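Local coordinates for cell division control protein 73 (Saccharomyces cerevisiae, PDB 3V46) that serves as a subunit of the PAF1 complex in transcription elongation and transcription-coupled histone modification, its C-terminal Ras-like domain promoting association of the complex with chromatin, at residues Asp14-Ile19 and Ile71-Thr76. Numbering follows the deposited sequence. Where two conformers were deposited one is given.
Sequences DPIILI and IIVDNT
I17 and I72 sit abreast on neighbouring parallel strands, and I17 turns both its N and its O toward strand 68-73, bracketing I72: its N gives a bond to I71 O (2.9 Å), and its O takes one from V73 N at a C=O...N angle of 175°. P15 O and I71 N start this ladder, which I19 N and V73 O close with an N-H...O angle of 178°. P15 lacks an N-H but needs only its carbonyl here. I72 can be followed outward. Its CB stands 4.2 Å from I17 O; CG1, beside its own backbone N (chi1 -54°), meets I17 CB at 4.1 Å; CD1 ends 4.3 Å from I17 CD1; CG2 lies 3.9 Å from I17 O. V55 and I57 back its other flank. These are interior strands of a Ras-like domain that does not bind GTP, 68-73 lying between antiparallel 54-59 and parallel 16-18; beta-branched residues suit their extended, buried backbones. On the opposite face, V73 CG2 lies 4.0 Å from I16 CG2 and 3.6 Å from L18 CD2, which leucine's branching at CG sends toward V73. Where the chain leaves the strand, partly exposed, polar residues fit: N75 ND2 donates to D74 OD1 (2.9 Å), and N75 OD1 accepts R77 N.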
loop_
_atom_site.group_PDB
_atom_site.type_symbol
_atom_site.label_atom_id
_atom_site.label_comp_id
_atom_site.label_asym_id
_atom_site.label_seq_id
_atom_site.Cartn_x
_atom_site.Cartn_y
_atom_site.Cartn_z
ATOM N N ASP A 14 -7.577 -7.912 -11.669
ATOM C CA ASP A 14 -7.215 -6.665 -10.999
ATOM C C ASP A 14 -6.197 -6.905 -9.888
ATOM O O ASP A 14 -6.382 -7.763 -9.021
ATOM C CB ASP A 14 -8.442 -5.952 -10.435
ATOM C CG ASP A 14 -9.355 -5.405 -11.522
ATOM O OD1 ASP A 14 -8.888 -5.212 -12.666
ATOM O OD2 ASP A 14 -10.538 -5.147 -11.226
ATOM N N PRO A 15 -5.101 -6.144 -9.912
ATOM C CA PRO A 15 -4.122 -6.298 -8.834
ATOM C C PRO A 15 -4.650 -5.788 -7.491
ATOM O O PRO A 15 -5.553 -4.942 -7.417
ATOM C CB PRO A 15 -2.939 -5.453 -9.315
ATOM C CG PRO A 15 -3.536 -4.459 -10.244
ATOM C CD PRO A 15 -4.690 -5.139 -10.902
ATOM N N ILE A 16 -4.047 -6.294 -6.425
ATOM C CA ILE A 16 -4.502 -6.022 -5.077
ATOM C C ILE A 16 -3.414 -5.339 -4.260
ATOM O O ILE A 16 -2.239 -5.708 -4.334
ATOM C CB ILE A 16 -4.903 -7.331 -4.380
ATOM C CG1 ILE A 16 -6.022 -8.020 -5.177
ATOM C CG2 ILE A 16 -5.336 -7.069 -2.957
ATOM C CD1 ILE A 16 -6.321 -9.449 -4.749
ATOM N N ILE A 17 -3.817 -4.335 -3.486
ATOM C CA ILE A 17 -2.951 -3.675 -2.524
ATOM C C ILE A 17 -3.513 -3.948 -1.142
ATOM O O ILE A 17 -4.696 -3.727 -0.891
ATOM C CB ILE A 17 -2.885 -2.155 -2.759
ATOM C CG1 ILE A 17 -2.312 -1.846 -4.149
ATOM C CG2 ILE A 17 -2.011 -1.495 -1.693
ATOM C CD1 ILE A 17 -2.284 -0.347 -4.536
ATOM N N LEU A 18 -2.680 -4.451 -0.242
ATOM C CA LEU A 18 -3.122 -4.706 1.127
ATOM C C LEU A 18 -2.723 -3.545 2.015
ATOM O O LEU A 18 -1.556 -3.183 2.071
ATOM C CB LEU A 18 -2.486 -5.974 1.673
ATOM C CG LEU A 18 -2.708 -7.251 0.889
ATOM C CD1 LEU A 18 -2.058 -8.420 1.618
ATOM C CD2 LEU A 18 -4.183 -7.481 0.717
ATOM N N ILE A 19 -3.698 -2.994 2.729
ATOM C CA ILE A 19 -3.465 -1.893 3.649
ATOM C C ILE A 19 -4.273 -2.125 4.924
ATOM O O ILE A 19 -5.250 -1.422 5.202
ATOM C CB ILE A 19 -3.776 -0.526 2.992
ATOM C CG1 ILE A 19 -3.343 0.622 3.912
ATOM C CG2 ILE A 19 -5.258 -0.422 2.600
ATOM C CD1 ILE A 19 -3.312 1.968 3.238
ATOM N N ILE A 71 -7.693 -3.146 -6.443
ATOM C CA ILE A 71 -8.525 -3.471 -5.303
ATOM C C ILE A 71 -7.664 -3.244 -4.072
ATOM O O ILE A 71 -6.613 -3.855 -3.930
ATOM C CB ILE A 71 -8.962 -4.934 -5.372
ATOM C CG1 ILE A 71 -9.795 -5.167 -6.643
ATOM C CG2 ILE A 71 -9.750 -5.318 -4.136
ATOM C CD1 ILE A 71 -9.987 -6.620 -6.967
ATOM N N ILE A 72 -8.101 -2.358 -3.190
ATOM C CA ILE A 72 -7.317 -1.971 -2.016
ATOM C C ILE A 72 -8.117 -2.369 -0.789
ATOM O O ILE A 72 -9.225 -1.895 -0.581
ATOM C CB ILE A 72 -7.042 -0.464 -2.015
ATOM C CG1 ILE A 72 -6.385 -0.061 -3.341
ATOM C CG2 ILE A 72 -6.169 -0.082 -0.810
ATOM C CD1 ILE A 72 -6.100 1.413 -3.487
ATOM N N VAL A 73 -7.576 -3.288 -0.005
ATOM C CA VAL A 73 -8.340 -3.886 1.076
ATOM C C VAL A 73 -7.581 -3.855 2.378
ATOM O O VAL A 73 -6.358 -3.980 2.387
ATOM C CB VAL A 73 -8.748 -5.339 0.760
ATOM C CG1 VAL A 73 -9.852 -5.359 -0.264
ATOM C CG2 VAL A 73 -7.557 -6.170 0.286
ATOM N N ASP A 74 -8.322 -3.746 3.482
ATOM C CA ASP A 74 -7.722 -3.705 4.820
ATOM C C ASP A 74 -7.794 -5.041 5.541
ATOM O O ASP A 74 -7.519 -5.122 6.733
ATOM C CB ASP A 74 -8.336 -2.591 5.683
ATOM C CG ASP A 74 -9.765 -2.881 6.144
ATOM O OD1 ASP A 74 -10.316 -3.951 5.838
ATOM O OD2 ASP A 74 -10.344 -2.020 6.844
ATOM N N ASN A 75 -8.125 -6.092 4.795
ATOM C CA ASN A 75 -8.348 -7.414 5.357
ATOM C C ASN A 75 -8.136 -8.457 4.266
ATOM O O ASN A 75 -7.934 -8.118 3.109
ATOM C CB ASN A 75 -9.778 -7.517 5.881
ATOM C CG ASN A 75 -10.797 -7.454 4.762
ATOM O OD1 ASN A 75 -11.210 -8.482 4.221
ATOM N ND2 ASN A 75 -11.166 -6.249 4.370
ATOM N N THR A 76 -8.186 -9.728 4.623
ATOM C CA THR A 76 -7.943 -10.781 3.641
ATOM C C THR A 76 -9.134 -11.714 3.462
ATOM O O THR A 76 -8.965 -12.862 3.049
ATOM C CB THR A 76 -6.698 -11.618 4.004
ATOM O OG1 THR A 76 -6.866 -12.193 5.301
ATOM C CG2 THR A 76 -5.439 -10.754 3.996
#